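Local structure of rhamnogalacturonan endolyase YesW (2ZUX) at residues 256-270 against 282-294. The protein cleaves the rhamnogalacturonan backbone of plant cell-wall pectin by endo-type elimination, releasing unsaturated oligosaccharides, and requires calcium or manganese for activity. Residues are numbered along the deposited sequence; the frame is centred on the assembly and turned at random.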
ATOM      1  N   ASP A 256     -25.364  14.860  -8.321  1.00 13.84           N
ATOM      2  CA  ASP A 256     -25.431  13.524  -8.940  1.00 13.93           C
ATOM      3  C   ASP A 256     -24.948  12.447  -7.972  1.00 13.06           C
ATOM      4  O   ASP A 256     -25.330  11.278  -8.081  1.00 13.16           O
ATOM      5  CB  ASP A 256     -24.551  13.435 -10.194  1.00 14.71           C
ATOM      6  CG  ASP A 256     -25.020  14.323 -11.341  1.00 15.87           C
ATOM      7  OD1 ASP A 256     -26.161  14.831 -11.308  1.00 17.54           O
ATOM      8  OD2 ASP A 256     -24.228  14.497 -12.296  1.00 17.02           O
ATOM      9  N   TRP A 257     -24.082  12.842  -7.044  1.00 11.99           N
ATOM     10  CA  TRP A 257     -23.365  11.893  -6.202  1.00 11.68           C
ATOM     11  C   TRP A 257     -24.043  11.612  -4.870  1.00 11.23           C
ATOM     12  O   TRP A 257     -23.620  10.726  -4.136  1.00 11.32           O
ATOM     13  CB  TRP A 257     -21.925  12.375  -6.010  1.00 11.36           C
ATOM     14  CG  TRP A 257     -21.229  12.526  -7.342  1.00 11.12           C
ATOM     15  CD1 TRP A 257     -21.190  13.641  -8.120  1.00 11.19           C
ATOM     16  CD2 TRP A 257     -20.532  11.509  -8.066  1.00 10.15           C
ATOM     17  NE1 TRP A 257     -20.496  13.397  -9.276  1.00 11.80           N
ATOM     18  CE2 TRP A 257     -20.074  12.092  -9.268  1.00 10.36           C
ATOM     19  CE3 TRP A 257     -20.237  10.160  -7.809  1.00 10.59           C
ATOM     20  CZ2 TRP A 257     -19.342  11.374 -10.217  1.00 10.83           C
ATOM     21  CZ3 TRP A 257     -19.512   9.442  -8.758  1.00 11.02           C
ATOM     22  CH2 TRP A 257     -19.066  10.058  -9.942  1.00 10.71           C
ATOM     23  N   GLY A 258     -25.093  12.372  -4.556  1.00 11.47           N
ATOM     24  CA  GLY A 258     -25.905  12.070  -3.377  1.00 12.00           C
ATOM     25  C   GLY A 258     -26.003  13.151  -2.317  1.00 12.26           C
ATOM     26  O   GLY A 258     -26.718  12.975  -1.338  1.00 12.88           O
ATOM     27  N   ASP A 259     -25.278  14.252  -2.495  1.00 11.73           N
ATOM     28  CA  ASP A 259     -25.476  15.449  -1.658  1.00 12.00           C
ATOM     29  C   ASP A 259     -25.112  16.682  -2.464  1.00 12.54           C
ATOM     30  O   ASP A 259     -24.513  16.574  -3.528  1.00 12.35           O
ATOM     31  CB  ASP A 259     -24.682  15.386  -0.339  1.00 11.87           C
ATOM     32  CG  ASP A 259     -23.174  15.357  -0.548  1.00 11.73           C
ATOM     33  OD1 ASP A 259     -22.602  16.338  -1.066  1.00 11.77           O
ATOM     34  OD2 ASP A 259     -22.556  14.337  -0.164  1.00 11.20           O
ATOM     35  N   SER A 260     -25.483  17.858  -1.957  1.00 13.32           N
ATOM     36  CA  SER A 260     -25.201  19.109  -2.666  1.00 14.74           C
ATOM     37  C   SER A 260     -24.119  19.954  -1.995  1.00 14.75           C
ATOM     38  O   SER A 260     -23.710  20.982  -2.542  1.00 15.68           O
ATOM     39  CB  SER A 260     -26.481  19.933  -2.868  1.00 15.26           C
ATOM     40  OG  SER A 260     -27.392  19.246  -3.710  1.00 18.26           O
ATOM     41  N   TYR A 261     -23.651  19.522  -0.828  1.00 14.44           N
ATOM     42  CA  TYR A 261     -22.647  20.292  -0.092  1.00 14.42           C
ATOM     43  C   TYR A 261     -21.201  19.913  -0.432  1.00 14.29           C
ATOM     44  O   TYR A 261     -20.266  20.594   0.006  1.00 14.90           O
ATOM     45  CB  TYR A 261     -22.926  20.282   1.415  1.00 14.74           C
ATOM     46  CG  TYR A 261     -22.667  18.988   2.155  1.00 13.91           C
ATOM     47  CD1 TYR A 261     -21.410  18.722   2.705  1.00 14.40           C
ATOM     48  CD2 TYR A 261     -23.682  18.055   2.352  1.00 14.30           C
ATOM     49  CE1 TYR A 261     -21.169  17.558   3.416  1.00 14.84           C
ATOM     50  CE2 TYR A 261     -23.445  16.876   3.068  1.00 14.28           C
ATOM     51  CZ  TYR A 261     -22.181  16.642   3.597  1.00 15.33           C
ATOM     52  OH  TYR A 261     -21.930  15.486   4.299  1.00 15.83           O
ATOM     53  N   GLY A 262     -21.025  18.840  -1.210  1.00 13.60           N
ATOM     54  CA  GLY A 262     -19.712  18.487  -1.763  1.00 13.17           C
ATOM     55  C   GLY A 262     -18.972  17.356  -1.071  1.00 12.82           C
ATOM     56  O   GLY A 262     -17.745  17.295  -1.126  1.00 13.57           O
ATOM     57  N   ASN A 263     -19.693  16.440  -0.437  1.00 12.36           N
ATOM     58  CA  ASN A 263     -19.054  15.332   0.274  1.00 11.83           C
ATOM     59  C   ASN A 263     -18.851  14.134  -0.656  1.00 11.30           C
ATOM     60  O   ASN A 263     -17.714  13.783  -1.018  1.00 11.01           O
ATOM     61  CB  ASN A 263     -19.887  14.975   1.510  1.00 12.09           C
ATOM     62  CG  ASN A 263     -19.294  13.840   2.337  1.00 13.20           C
ATOM     63  OD1 ASN A 263     -18.584  12.969   1.826  1.00 13.05           O
ATOM     64  ND2 ASN A 263     -19.624  13.825   3.623  1.00 15.16           N
ATOM     65  N   ARG A 264     -19.958  13.556  -1.100  1.00 10.56           N
ATOM     66  CA  ARG A 264     -19.940  12.296  -1.843  1.00 10.78           C
ATOM     67  C   ARG A 264     -19.228  12.395  -3.186  1.00 10.55           C
ATOM     68  O   ARG A 264     -18.566  11.435  -3.614  1.00 10.51           O
ATOM     69  CB  ARG A 264     -21.370  11.790  -2.006  1.00 10.49           C
ATOM     70  CG  ARG A 264     -21.932  11.220  -0.717  1.00 11.09           C
ATOM     71  CD  ARG A 264     -23.452  11.205  -0.739  1.00 12.18           C
ATOM     72  NE  ARG A 264     -24.023  10.615   0.469  1.00 13.78           N
ATOM     73  CZ  ARG A 264     -24.112  11.227   1.648  1.00 14.47           C
ATOM     74  NH1 ARG A 264     -23.677  12.478   1.811  1.00 14.39           N
ATOM     75  NH2 ARG A 264     -24.663  10.579   2.670  1.00 14.76           N
ATOM     76  N   VAL A 265     -19.343  13.552  -3.833  1.00 10.70           N
ATOM     77  CA  VAL A 265     -18.723  13.801  -5.129  1.00 10.89           C
ATOM     78  C   VAL A 265     -17.205  13.612  -5.095  1.00 10.48           C
ATOM     79  O   VAL A 265     -16.607  13.221  -6.102  1.00 10.71           O
ATOM     80  CB  VAL A 265     -19.082  15.226  -5.647  1.00 11.25           C
ATOM     81  CG1 VAL A 265     -18.609  16.302  -4.674  1.00 11.57           C
ATOM     82  CG2 VAL A 265     -18.524  15.474  -7.048  1.00 12.28           C
ATOM     83  N   ASP A 266     -16.585  13.870  -3.944  1.00 10.01           N
ATOM     84  CA  ASP A 266     -15.134  13.918  -3.859  1.00 10.01           C
ATOM     85  C   ASP A 266     -14.563  12.747  -3.069  1.00  9.67           C
ATOM     86  O   ASP A 266     -13.561  12.880  -2.363  1.00 10.02           O
ATOM     87  CB  ASP A 266     -14.688  15.262  -3.276  1.00 10.18           C
ATOM     88  CG  ASP A 266     -14.741  16.395  -4.290  1.00 11.11           C
ATOM     89  OD1 ASP A 266     -14.902  16.128  -5.503  1.00 11.67           O
ATOM     90  OD2 ASP A 266     -14.626  17.562  -3.843  1.00 11.00           O
ATOM     91  N   ARG A 267     -15.192  11.584  -3.224  1.00  9.37           N
ATOM     92  CA  ARG A 267     -14.729  10.361  -2.577  1.00  9.35           C
ATOM     93  C   ARG A 267     -13.947   9.541  -3.582  1.00  9.08           C
ATOM     94  O   ARG A 267     -14.524   8.819  -4.397  1.00  9.66           O
ATOM     95  CB  ARG A 267     -15.915   9.574  -2.013  1.00  9.69           C
ATOM     96  CG  ARG A 267     -16.634  10.299  -0.874  1.00  9.57           C
ATOM     97  CD  ARG A 267     -15.754  10.382   0.358  1.00  9.98           C
ATOM     98  NE  ARG A 267     -16.497  10.939   1.480  1.00 10.06           N
ATOM     99  CZ  ARG A 267     -16.197  10.717   2.753  1.00 10.23           C
ATOM    100  NH1 ARG A 267     -15.180   9.934   3.077  1.00 10.80           N
ATOM    101  NH2 ARG A 267     -16.942  11.260   3.709  1.00 11.87           N
ATOM    102  N   PHE A 268     -12.627   9.666  -3.540  1.00  9.15           N
ATOM    103  CA  PHE A 268     -11.766   9.053  -4.552  1.00  8.82           C
ATOM    104  C   PHE A 268     -11.026   7.840  -4.027  1.00  8.98           C
ATOM    105  O   PHE A 268     -10.633   7.795  -2.854  1.00  9.34           O
ATOM    106  CB  PHE A 268     -10.738  10.073  -5.055  1.00  9.36           C
ATOM    107  CG  PHE A 268     -11.353  11.276  -5.706  1.00  8.72           C
ATOM    108  CD1 PHE A 268     -11.793  11.212  -7.026  1.00  9.33           C
ATOM    109  CD2 PHE A 268     -11.524  12.455  -4.996  1.00  9.60           C
ATOM    110  CE1 PHE A 268     -12.369  12.327  -7.643  1.00 10.34           C
ATOM    111  CE2 PHE A 268     -12.095  13.571  -5.593  1.00  9.92           C
ATOM    112  CZ  PHE A 268     -12.534  13.502  -6.914  1.00 10.33           C
ATOM    113  N   LEU A 269     -10.814   6.878  -4.925  1.00  8.70           N
ATOM    114  CA  LEU A 269      -9.867   5.778  -4.722  1.00  9.21           C
ATOM    115  C   LEU A 269      -9.084   5.602  -6.016  1.00  8.89           C
ATOM    116  O   LEU A 269      -9.397   6.227  -7.034  1.00  8.97           O
ATOM    117  CB  LEU A 269     -10.577   4.477  -4.320  1.00  9.52           C
ATOM    118  CG  LEU A 269     -11.479   4.523  -3.088  1.00  9.23           C
ATOM    119  CD1 LEU A 269     -12.322   3.252  -3.016  1.00 10.50           C
ATOM    120  CD2 LEU A 269     -10.640   4.719  -1.829  1.00 10.23           C
ATOM    121  N   ALA A 270      -8.039   4.787  -5.974  1.00  8.91           N
ATOM    122  CA  ALA A 270      -7.236   4.533  -7.161  1.00  9.55           C
ATOM    123  C   ALA A 270      -6.489   3.243  -6.964  1.00  9.26           C
ATOM    124  O   ALA A 270      -6.334   2.763  -5.835  1.00  9.76           O
ATOM    125  CB  ALA A 270      -6.257   5.692  -7.430  1.00  9.97           C
ATOM    126  N   LEU A 282      -4.052   1.617 -14.881  1.00 10.62           N
ATOM    127  CA  LEU A 282      -4.347   2.564 -13.814  1.00 10.69           C
ATOM    128  C   LEU A 282      -5.854   2.649 -13.615  1.00 10.45           C
ATOM    129  O   LEU A 282      -6.591   2.826 -14.582  1.00 10.96           O
ATOM    130  CB  LEU A 282      -3.811   3.935 -14.230  1.00 10.97           C
ATOM    131  CG  LEU A 282      -4.110   5.127 -13.325  1.00 10.93           C
ATOM    132  CD1 LEU A 282      -3.331   4.974 -12.025  1.00 11.65           C
ATOM    133  CD2 LEU A 282      -3.739   6.418 -14.047  1.00 12.14           C
ATOM    134  N   ILE A 283      -6.309   2.538 -12.367  1.00 10.33           N
ATOM    135  CA  ILE A 283      -7.729   2.652 -12.038  1.00 10.88           C
ATOM    136  C   ILE A 283      -7.957   3.936 -11.244  1.00 10.40           C
ATOM    137  O   ILE A 283      -7.271   4.173 -10.253  1.00 11.01           O
ATOM    138  CB  ILE A 283      -8.201   1.463 -11.167  1.00 11.37           C
ATOM    139  CG1 ILE A 283      -7.743   0.125 -11.775  1.00 12.27           C
ATOM    140  CG2 ILE A 283      -9.719   1.534 -10.923  1.00 12.45           C
ATOM    141  CD1 ILE A 283      -8.310  -0.176 -13.158  1.00 12.95           C
ATOM    142  N   MET A 284      -8.901   4.767 -11.689  1.00 10.14           N
ATOM    143  CA  MET A 284      -9.351   5.933 -10.923  1.00 10.20           C
ATOM    144  C   MET A 284     -10.830   5.736 -10.640  1.00  9.40           C
ATOM    145  O   MET A 284     -11.606   5.430 -11.559  1.00 10.32           O
ATOM    146  CB  MET A 284      -9.162   7.230 -11.717  1.00 10.88           C
ATOM    147  CG  MET A 284      -7.718   7.643 -11.914  1.00 12.73           C
ATOM    148  SD  MET A 284      -6.984   8.320 -10.375  1.00 21.13           S
ATOM    149  CE  MET A 284      -5.389   7.555 -10.518  1.00 18.97           C
ATOM    150  N   THR A 285     -11.226   5.909  -9.380  1.00  9.31           N
ATOM    151  CA  THR A 285     -12.629   5.771  -9.005  1.00  9.03           C
ATOM    152  C   THR A 285     -13.168   7.028  -8.340  1.00  9.24           C
ATOM    153  O   THR A 285     -12.408   7.862  -7.810  1.00  9.41           O
ATOM    154  CB  THR A 285     -12.879   4.558  -8.079  1.00  9.43           C
ATOM    155  OG1 THR A 285     -12.516   4.885  -6.735  1.00  9.53           O
ATOM    156  CG2 THR A 285     -12.051   3.368  -8.512  1.00 10.03           C
ATOM    157  N   ARG A 286     -14.485   7.163  -8.351  1.00  9.11           N
ATOM    158  CA  ARG A 286     -15.135   8.327  -7.763  1.00  9.07           C
ATOM    159  C   ARG A 286     -16.475   7.888  -7.236  1.00  9.49           C
ATOM    160  O   ARG A 286     -17.239   7.229  -7.947  1.00  9.58           O
ATOM    161  CB  ARG A 286     -15.307   9.434  -8.807  1.00  9.35           C
ATOM    162  CG  ARG A 286     -15.777  10.777  -8.250  1.00  9.92           C
ATOM    163  CD  ARG A 286     -15.734  11.855  -9.305  1.00  9.83           C
ATOM    164  NE  ARG A 286     -15.684  13.175  -8.687  1.00 10.22           N
ATOM    165  CZ  ARG A 286     -15.158  14.256  -9.256  1.00  9.68           C
ATOM    166  NH1 ARG A 286     -14.671  14.200 -10.492  1.00 10.63           N
ATOM    167  NH2 ARG A 286     -15.128  15.401  -8.578  1.00 10.45           N
ATOM    168  N   GLY A 287     -16.757   8.255  -5.994  1.00  9.44           N
ATOM    169  CA  GLY A 287     -18.001   7.887  -5.340  1.00  9.64           C
ATOM    170  C   GLY A 287     -17.963   6.522  -4.686  1.00  9.67           C
ATOM    171  O   GLY A 287     -17.250   5.614  -5.127  1.00 10.19           O
ATOM    172  N   TYR A 288     -18.756   6.377  -3.632  1.00 10.14           N
ATOM    173  CA  TYR A 288     -19.091   5.057  -3.119  1.00 10.69           C
ATOM    174  C   TYR A 288     -20.347   4.991  -2.278  1.00 10.98           C
ATOM    175  O   TYR A 288     -20.988   3.949  -2.240  1.00 11.96           O
ATOM    176  CB  TYR A 288     -17.932   4.336  -2.421  1.00 10.90           C
ATOM    177  CG  TYR A 288     -16.996   5.153  -1.572  1.00 10.44           C
ATOM    178  CD1 TYR A 288     -17.362   5.595  -0.301  1.00 10.77           C
ATOM    179  CD2 TYR A 288     -15.698   5.408  -2.013  1.00 10.24           C
ATOM    180  CE1 TYR A 288     -16.470   6.321   0.487  1.00 10.90           C
ATOM    181  CE2 TYR A 288     -14.798   6.120  -1.233  1.00 10.43           C
ATOM    182  CZ  TYR A 288     -15.192   6.571   0.015  1.00 10.64           C
ATOM    183  OH  TYR A 288     -14.297   7.279   0.783  1.00 10.78           O
ATOM    184  N   TYR A 289     -20.734   6.088  -1.630  1.00 10.65           N
ATOM    185  CA  TYR A 289     -21.948   6.052  -0.809  1.00 10.89           C
ATOM    186  C   TYR A 289     -23.216   5.876  -1.633  1.00 10.98           C
ATOM    187  O   TYR A 289     -24.176   5.249  -1.166  1.00 11.51           O
ATOM    188  CB  TYR A 289     -22.068   7.321   0.015  1.00 10.94           C
ATOM    189  CG  TYR A 289     -20.991   7.477   1.053  1.00 10.97           C
ATOM    190  CD1 TYR A 289     -21.012   6.711   2.215  1.00 11.46           C
ATOM    191  CD2 TYR A 289     -19.949   8.393   0.881  1.00 11.18           C
ATOM    192  CE1 TYR A 289     -20.032   6.851   3.185  1.00 11.80           C
ATOM    193  CE2 TYR A 289     -18.968   8.541   1.849  1.00 11.48           C
ATOM    194  CZ  TYR A 289     -19.016   7.772   2.998  1.00 11.28           C
ATOM    195  OH  TYR A 289     -18.032   7.936   3.951  1.00 11.97           O
ATOM    196  N   ALA A 290     -23.245   6.482  -2.817  1.00 10.73           N
ATOM    197  CA  ALA A 290     -24.365   6.338  -3.730  1.00 10.96           C
ATOM    198  C   ALA A 290     -23.760   6.133  -5.119  1.00 10.79           C
ATOM    199  O   ALA A 290     -23.071   5.131  -5.330  1.00 10.91           O
ATOM    200  CB  ALA A 290     -25.277   7.556  -3.647  1.00 11.52           C
ATOM    201  N   LYS A 291     -23.971   7.060  -6.049  1.00 10.72           N
ATOM    202  CA  LYS A 291     -23.377   6.926  -7.380  1.00 10.85           C
ATOM    203  C   LYS A 291     -21.888   6.593  -7.298  1.00 10.57           C
ATOM    204  O   LYS A 291     -21.144   7.213  -6.522  1.00 10.40           O
ATOM    205  CB  LYS A 291     -23.574   8.196  -8.200  1.00 11.39           C
ATOM    206  CG  LYS A 291     -22.991   8.100  -9.606  1.00 11.78           C
ATOM    207  CD  LYS A 291     -23.235   9.359 -10.434  1.00 12.17           C
ATOM    208  CE  LYS A 291     -22.555   9.251 -11.791  1.00 13.69           C
ATOM    209  NZ  LYS A 291     -22.922  10.398 -12.666  1.00 16.14           N
ATOM    210  N   THR A 292     -21.476   5.613  -8.096  1.00 10.29           N
ATOM    211  CA  THR A 292     -20.125   5.081  -8.081  1.00 10.09           C
ATOM    212  C   THR A 292     -19.645   4.910  -9.510  1.00  9.90           C
ATOM    213  O   THR A 292     -20.365   4.366 -10.354  1.00 10.01           O
ATOM    214  CB  THR A 292     -20.115   3.711  -7.372  1.00  9.98           C
ATOM    215  OG1 THR A 292     -20.539   3.874  -6.018  1.00 10.95           O
ATOM    216  CG2 THR A 292     -18.734   3.090  -7.385  1.00 10.36           C
ATOM    217  N   MET A 293     -18.432   5.388  -9.789  1.00  9.94           N
ATOM    218  CA  MET A 293     -17.826   5.203 -11.106  1.00 10.55           C
ATOM    219  C   MET A 293     -16.389   4.738 -10.973  1.00 10.36           C
ATOM    220  O   MET A 293     -15.678   5.132 -10.045  1.00 10.50           O
ATOM    221  CB  MET A 293     -17.874   6.490 -11.929  1.00 10.57           C
ATOM    222  CG  MET A 293     -19.273   6.993 -12.244  1.00 11.21           C
ATOM    223  SD  MET A 293     -19.271   8.470 -13.272  1.00 11.91           S
ATOM    224  CE  MET A 293     -18.659   7.815 -14.823  1.00 14.31           C
ATOM    225  N   LEU A 294     -15.971   3.889 -11.908  1.00 10.58           N
ATOM    226  CA  LEU A 294     -14.585   3.438 -12.016  1.00 10.40           C
ATOM    227  C   LEU A 294     -14.158   3.564 -13.460  1.00 10.56           C
ATOM    228  O   LEU A 294     -14.910   3.189 -14.356  1.00 10.80           O
ATOM    229  CB  LEU A 294     -14.419   1.979 -11.574  1.00 10.61           C
ATOM    230  CG  LEU A 294     -14.715   1.612 -10.115  1.00 10.55           C
ATOM    231  CD1 LEU A 294     -16.198   1.320  -9.902  1.00 12.48           C
ATOM    232  CD2 LEU A 294     -13.900   0.399  -9.710  1.00 11.53           C
TER
HETATM  233  O   HOH W   1     -25.969   9.278  -6.208  1.00 14.51           O
HETATM  234  O   HOH W   2     -21.785   8.620  -4.253  1.00 11.42           O
HETATM  235  O   HOH W   3     -19.691   8.940  -2.609  1.00 10.39           O
HETATM  236  O   HOH W   4     -14.432   6.046  -5.245  1.00  9.72           O
HETATM  237  O   HOH W   5     -12.121   8.116  -0.444  1.00 11.57           O
HETATM  238  O   HOH W   6      -9.746   8.715  -8.328  1.00 11.33           O
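Trp257 slides its six-membered ring like a blade into a slot between two long side chains: Arg286 lays CG over one face, and Lys291 runs its methylenes over the opposite one, CD 4.0 Å above the plane. With CG anti to the backbone N (chi1 -179°) and the rest of the chain extended, Lys291 also brings NZ over that face in a cation-pi contact. Met293 SD meets Trp257 CH2 obliquely. Gly287 suits the place beside the ring: its backbone angles already require glycine, and a CB would strike the indole and Lys291 O.

Beyond the tryptophan, the Arg286 guanidinium lies with one face against Phe268 CZ. Arg286 NE makes a nearly straight bond to Val265 O (2.7 Å, 171°), NH2 a salt bridge to Asp266, and NH1 reaches Glu229, so the buried charge is met on several sides.

Across the hairpin of strands 268-273 and 281-286, which starts a four-stranded beta-propeller blade, Leu269 and Thr285 form an antiparallel hydrogen-bonded pair. At the hairpin's open end, Arg267, bent at chi2 (-68°), fits the corner between two tyrosines: CB rests on the Tyr288 face, while NE comes to the Tyr289 ring edge, 3.5 Å from CE2. NE and NH2 together grip Asn263 OD1. An alanine in place of Arg267 would probably leave that corner unfilled and Asn263 OD1 without its two donors, letting the Tyr289 ring shift.

Tyr288 OH bonds His326, and both tyrosine rings meet His362. Because these histidines bind calcium, the arginine-tyrosine packing probably helps position the second shell of that metal site.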